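PDB 3P4G: antifreeze protein, which probably binds ice and hinders its growth, using ordered water on a calcium-dependent, right-handed beta-helix. Local coordinates for residues A[35-40]-A[54-59]; A[82-87]-A[101-106]. One frame throughout, in Å; residues are numbered along the deposited sequence.

Interaction 1. Residues A[35-40]-A[54-59]. With CA (calcium ion), chain E; CA (calcium ion), chain F.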
loop_
_atom_site.group_PDB
_atom_site.type_symbol
_atom_site.label_atom_id
_atom_site.label_comp_id
_atom_site.label_asym_id
_atom_site.label_seq_id
_atom_site.Cartn_x
_atom_site.Cartn_y
_atom_site.Cartn_z
ATOM N N ALA A 35 28.353 -4.378 21.107
ATOM C CA ALA A 35 28.393 -3.175 20.271
ATOM C C ALA A 35 29.210 -3.399 18.991
ATOM O O ALA A 35 29.218 -2.543 18.108
ATOM C CB ALA A 35 28.944 -1.949 21.072
ATOM N N SER A 36 29.857 -4.551 18.865
ATOM C CA SER A 36 30.590 -4.797 17.636
ATOM C C SER A 36 29.594 -5.012 16.495
ATOM O O SER A 36 28.375 -5.186 16.712
ATOM C CB SER A 36 31.539 -5.994 17.762
ATOM O OG SER A 36 30.813 -7.198 17.818
ATOM N N ASN A 37 30.103 -4.951 15.280
ATOM C CA ASN A 37 29.317 -5.343 14.104
ATOM C C ASN A 37 29.245 -6.882 14.083
ATOM O O ASN A 37 30.178 -7.567 13.620
ATOM C CB ASN A 37 30.038 -4.829 12.840
ATOM C CG ASN A 37 30.221 -3.321 12.834
ATOM O OD1 ASN A 37 29.376 -2.567 13.329
ATOM N ND2 ASN A 37 31.337 -2.872 12.254
ATOM N N ASN A 38 28.203 -7.422 14.696
ATOM C CA ASN A 38 27.996 -8.863 14.766
ATOM C C ASN A 38 27.642 -9.564 13.460
ATOM O O ASN A 38 27.062 -8.978 12.551
ATOM C CB ASN A 38 26.936 -9.179 15.823
ATOM C CG ASN A 38 27.366 -8.774 17.208
ATOM O OD1 ASN A 38 26.806 -7.852 17.811
ATOM N ND2 ASN A 38 28.367 -9.484 17.755
ATOM N N ASN A 39 27.983 -10.854 13.388
ATOM C CA ASN A 39 27.526 -11.721 12.293
ATOM C C ASN A 39 26.981 -12.964 12.979
ATOM O O ASN A 39 27.734 -13.715 13.627
ATOM C CB ASN A 39 28.654 -12.107 11.304
ATOM C CG ASN A 39 28.133 -12.976 10.157
ATOM O OD1 ASN A 39 27.089 -12.691 9.577
ATOM N ND2 ASN A 39 28.824 -14.041 9.861
ATOM N N VAL A 40 25.663 -13.126 12.918
ATOM C CA VAL A 40 24.996 -14.228 13.603
ATOM C C VAL A 40 24.423 -15.156 12.555
ATOM O O VAL A 40 23.641 -14.719 11.706
ATOM C CB VAL A 40 23.905 -13.710 14.566
ATOM C CG1 VAL A 40 23.141 -14.913 15.300
ATOM C CG2 VAL A 40 24.526 -12.765 15.584
ATOM N N ALA A 54 24.085 -2.461 19.489
ATOM C CA ALA A 54 24.744 -1.468 18.620
ATOM C C ALA A 54 25.643 -2.119 17.563
ATOM O O ALA A 54 25.983 -3.327 17.623
ATOM C CB ALA A 54 25.508 -0.427 19.428
ATOM N N GLY A 55 26.031 -1.293 16.598
ATOM C CA GLY A 55 26.840 -1.806 15.505
ATOM C C GLY A 55 25.968 -2.141 14.315
ATOM O O GLY A 55 24.746 -2.294 14.433
ATOM N N ASP A 56 26.609 -2.276 13.174
ATOM C CA ASP A 56 25.892 -2.642 11.943
ATOM C C ASP A 56 25.995 -4.178 11.843
ATOM O O ASP A 56 27.029 -4.728 11.437
ATOM C CB ASP A 56 26.584 -1.981 10.757
ATOM C CG ASP A 56 26.544 -0.450 10.811
ATOM O OD1 ASP A 56 25.692 0.129 11.524
ATOM O OD2 ASP A 56 27.416 0.170 10.135
ATOM N N ASP A 57 24.920 -4.847 12.255
ATOM C CA ASP A 57 24.932 -6.295 12.503
ATOM C C ASP A 57 24.260 -7.016 11.348
ATOM O O ASP A 57 23.303 -6.520 10.750
ATOM C CB ASP A 57 24.130 -6.598 13.767
ATOM C CG ASP A 57 24.654 -5.838 14.985
ATOM O OD1 ASP A 57 25.836 -6.031 15.395
ATOM O OD2 ASP A 57 23.882 -5.051 15.544
ATOM N N LYS A 58 24.701 -8.239 11.100
ATOM C CA LYS A 58 24.070 -9.092 10.115
ATOM C C LYS A 58 23.609 -10.325 10.887
ATOM O O LYS A 58 24.367 -10.888 11.700
ATOM C CB LYS A 58 25.052 -9.552 9.022
ATOM C CG LYS A 58 24.332 -10.484 7.970
ATOM C CD LYS A 58 25.113 -10.541 6.636
ATOM C CE LYS A 58 24.528 -11.596 5.646
ATOM N NZ LYS A 58 25.463 -11.704 4.458
ATOM N N VAL A 59 22.350 -10.689 10.672
ATOM C CA VAL A 59 21.744 -11.893 11.268
ATOM C C VAL A 59 21.070 -12.719 10.149
ATOM O O VAL A 59 20.329 -12.174 9.315
ATOM C CB VAL A 59 20.696 -11.528 12.351
ATOM C CG1 VAL A 59 19.997 -12.816 12.794
ATOM C CG2 VAL A 59 21.319 -10.805 13.571
HETATM CA CA CA E . 26.216 -5.536 17.616
HETATM CA CA CA F . 22.652 -3.074 15.409
#
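Asp57 meets Ser36 and Asn38 at a shared calcium ion, and its other carboxylate oxygen binds a second one. Asp57 OD1 binds the first calcium at 2.3 Å, together with Ser36 O, Ala54 O and the side chain of Asn38, so both segments supply ligands to this ion; Asp34 and Val52 complete it. Asp57 OD2 turns to the second calcium, also at 2.3 Å, which Gly55 O binds as well. Through these shared ions, carboxylate and carbonyl oxygens that would probably repel one another without the metal sit close together, as with Ser36 O and Asp57 OD1 at 3.0 Å.

Four hydrogen bonds cross between the segments. The backbone N of Asn38 gives its hydrogen to Asp57 OD1 (2.8 Å) on the anti lone pair, away from OD2, so this one oxygen is gripped by both a metal and an N-H. The Asn37 amide reaches across: with CG beside its own backbone N (chi1 -59°), OD1 comes within 2.8 Å of Asp56 N, which approaches tilted 31° from the carbonyl plane. Gly55 passes close to Asn37 OD1 and the carbonyls of Ala35 and Ser36; a CB there would clash with both carbonyls. Further along, parallel strand pairing takes over, Lys58 N to Asn38 O and Val40 N to Lys58 O, both at 2.9 Å.

Apolar contact is modest. Val40 CB meets Val59 CG2 at 4.0 Å on the buried side, where Phe33 and Val52 also pack, while on the outer side Asn39 and Lys58 run side by side and the amide OD1 lies along the lysine's first methylenes. Successive coils stacked in parallel, with a row of calcium ions in the turns and an aspartate bridging adjacent ions, are the hallmark of this right-handed, calcium-binding beta-helix.

Interaction 2. Residues A[82-87]-A[101-106]. With CA (calcium ion), chain G; CA (calcium ion), chain H; CA (calcium ion), chain F.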
loop_
_atom_site.group_PDB
_atom_site.type_symbol
_atom_site.label_atom_id
_atom_site.label_comp_id
_atom_site.label_asym_id
_atom_site.label_seq_id
_atom_site.Cartn_x
_atom_site.Cartn_y
_atom_site.Cartn_z
ATOM N N GLY A 82 21.975 1.129 14.565
ATOM C CA GLY A 82 22.873 0.677 13.496
ATOM C C GLY A 82 22.145 0.384 12.205
ATOM O O GLY A 82 20.914 0.229 12.194
ATOM N N ASN A 83 22.927 0.295 11.130
ATOM C CA ASN A 83 22.408 -0.093 9.801
ATOM C C ASN A 83 22.527 -1.636 9.699
ATOM O O ASN A 83 23.608 -2.167 9.374
ATOM C CB ASN A 83 23.277 0.552 8.700
ATOM C CG ASN A 83 23.244 2.078 8.716
ATOM O OD1 ASN A 83 22.255 2.730 9.111
ATOM N ND2 ASN A 83 24.350 2.669 8.276
ATOM N N ASP A 84 21.449 -2.345 10.036
ATOM C CA ASP A 84 21.484 -3.815 10.249
ATOM C C ASP A 84 20.893 -4.580 9.092
ATOM O O ASP A 84 20.039 -4.039 8.371
ATOM C CB ASP A 84 20.752 -4.162 11.533
ATOM C CG ASP A 84 21.313 -3.411 12.744
ATOM O OD1 ASP A 84 22.484 -3.654 13.174
ATOM O OD2 ASP A 84 20.609 -2.538 13.284
ATOM N N GLN A 85 21.298 -5.845 8.942
ATOM C CA GLN A 85 20.841 -6.632 7.775
ATOM C C GLN A 85 20.370 -7.974 8.293
ATOM O O GLN A 85 21.143 -8.692 8.966
ATOM C CB GLN A 85 22.008 -6.825 6.839
ATOM C CG GLN A 85 21.605 -7.433 5.483
ATOM C CD GLN A 85 22.782 -7.467 4.513
ATOM O OE1 GLN A 85 23.617 -6.565 4.508
ATOM N NE2 GLN A 85 22.851 -8.520 3.700
ATOM N N LEU A 86 19.109 -8.285 8.027
ATOM C CA LEU A 86 18.473 -9.513 8.526
ATOM C C LEU A 86 17.981 -10.376 7.409
ATOM O O LEU A 86 17.365 -9.885 6.442
ATOM C CB LEU A 86 17.335 -9.151 9.507
ATOM C CG LEU A 86 16.407 -10.311 9.913
ATOM C CD1 LEU A 86 17.228 -11.374 10.683
ATOM C CD2 LEU A 86 15.275 -9.748 10.797
ATOM N N TYR A 87 18.280 -11.684 7.499
ATOM C CA TYR A 87 17.728 -12.642 6.563
ATOM C C TYR A 87 17.038 -13.713 7.410
ATOM O O TYR A 87 17.619 -14.201 8.364
ATOM C CB TYR A 87 18.847 -13.272 5.750
ATOM C CG TYR A 87 18.357 -14.433 4.888
ATOM C CD1 TYR A 87 17.690 -14.197 3.690
ATOM C CD2 TYR A 87 18.575 -15.748 5.285
ATOM C CE1 TYR A 87 17.236 -15.269 2.910
ATOM C CE2 TYR A 87 18.142 -16.822 4.505
ATOM C CZ TYR A 87 17.492 -16.572 3.326
ATOM O OH TYR A 87 17.031 -17.623 2.556
ATOM N N GLY A 101 18.443 3.452 12.366
ATOM C CA GLY A 101 19.394 3.088 11.318
ATOM C C GLY A 101 18.664 2.702 10.029
ATOM O O GLY A 101 17.461 2.429 10.032
ATOM N N ASN A 102 19.420 2.616 8.950
ATOM C CA ASN A 102 18.908 2.253 7.613
ATOM C C ASN A 102 19.049 0.747 7.472
ATOM O O ASN A 102 20.133 0.237 7.171
ATOM C CB ASN A 102 19.708 2.917 6.527
ATOM C CG ASN A 102 19.723 4.433 6.654
ATOM O OD1 ASN A 102 18.692 5.052 6.927
ATOM N ND2 ASN A 102 20.883 5.041 6.426
ATOM N N ASP A 103 17.975 0.062 7.828
ATOM C CA ASP A 103 17.989 -1.419 7.994
ATOM C C ASP A 103 17.422 -2.161 6.765
ATOM O O ASP A 103 16.499 -1.658 6.068
ATOM C CB ASP A 103 17.156 -1.779 9.219
ATOM C CG ASP A 103 17.702 -1.178 10.484
ATOM O OD1 ASP A 103 18.824 -1.530 10.910
ATOM O OD2 ASP A 103 17.039 -0.304 11.097
ATOM N N GLU A 104 17.918 -3.387 6.565
ATOM C CA GLU A 104 17.560 -4.192 5.398
ATOM C C GLU A 104 17.054 -5.512 5.955
ATOM O O GLU A 104 17.787 -6.189 6.673
ATOM C CB GLU A 104 18.779 -4.360 4.502
ATOM C CG GLU A 104 18.498 -5.220 3.313
ATOM C CD GLU A 104 19.501 -5.067 2.164
ATOM O OE1 GLU A 104 20.377 -4.173 2.140
ATOM O OE2 GLU A 104 19.378 -5.870 1.216
ATOM N N ILE A 105 15.787 -5.822 5.693
ATOM C CA ILE A 105 15.144 -7.080 6.214
ATOM C C ILE A 105 14.658 -7.914 5.010
ATOM O O ILE A 105 14.015 -7.389 4.082
ATOM C CB ILE A 105 13.958 -6.767 7.093
ATOM C CG1 ILE A 105 14.405 -6.084 8.398
ATOM C CG2 ILE A 105 13.215 -8.058 7.469
ATOM C CD1 ILE A 105 13.207 -5.612 9.257
ATOM N N TYR A 106 14.978 -9.217 5.013
ATOM C CA TYR A 106 14.493 -10.098 4.019
ATOM C C TYR A 106 13.989 -11.349 4.706
ATOM O O TYR A 106 14.796 -12.114 5.225
ATOM C CB TYR A 106 15.651 -10.501 3.080
ATOM C CG TYR A 106 15.213 -11.236 1.817
ATOM C CD1 TYR A 106 15.089 -10.567 0.608
ATOM C CD2 TYR A 106 14.914 -12.613 1.837
ATOM C CE1 TYR A 106 14.721 -11.238 -0.550
ATOM C CE2 TYR A 106 14.499 -13.285 0.672
ATOM C CZ TYR A 106 14.414 -12.586 -0.507
ATOM O OH TYR A 106 14.003 -13.244 -1.671
HETATM CA CA CA G . 19.026 -0.818 13.153
HETATM CA CA CA H . 15.474 1.449 10.904
HETATM CA CA CA F . 22.652 -3.074 15.409
#
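Strands 85-87 and 104-106 run parallel, 2° apart in direction and 4.7 Å between axes, with Glu104 N bonded to Asp84 O, Leu86 N to Glu104 O and Tyr106 N to Leu86 O.

In the turn, Asp103 OD1 and Asp84 OD2 both bind one calcium, at 2.4 and 2.3 Å respectively, joined by Gly82 O; the ion holds the two carboxylates together despite their like charge. Asp103 OD1 also accepts Asp84 N (2.9 Å) on its anti side, so metal and backbone together fix how this carboxylate is turned. The remaining oxygens, Asp84 OD1 and Asp103 OD2, serve the calcium ions before and after. Nearer the surface, Asn83 OD1 takes the N-H of Asn102 at 2.8 Å, and Gly101 lets Gly82 O lie 3.4 Å from its CA, where a side chain would collide with that oxygen.

Tyr87 and Tyr106 leave the strands side by side, the Tyr87 ring swung opposite its backbone N (chi1 172°) and the Tyr106 ring turned the same way. Their planes are 21° apart but slid so far that the rings barely overlap, and the touch is Tyr87 CE1 against Tyr106 CD2 at 3.7 Å. Replacing Tyr87 with an alanine would probably leave one flank of the Tyr106 ring without its neighbour and freer to turn. On the opposite, buried side Leu86 CD2 meets Ile105 CG2 at 4.3 Å.

Strand 58-61 flanks 85-88 on its far side and strand 123-126 follows 104-107, while Ile96 of strand 96-97, on another face of the coil, packs against Leu86 and Ile105 in the interior.

How the interactions relate
Interactions 1 and 2 follow one another along the chain, interaction 1 closing before interaction 2 opens, and their centres are 10 Å apart on the same side of the chain's centre. Both belong to one run of parallel strands, in the order 39-42, 58-61, 85-88 and 104-107. The inner pair is joined by Asp57 O to Gln85 N and Val59 O to Tyr87 N, each 2.8 Å and probably hydrogen-bonded. One calcium spans the seam, taking Gly55 O and Asp57 OD2 from interaction 1 and Asp84 OD1 from interaction 2. Four consecutive coils are thus linked by strand pairing and a continuous file of ions, consistent with the calcium dependence of the protein.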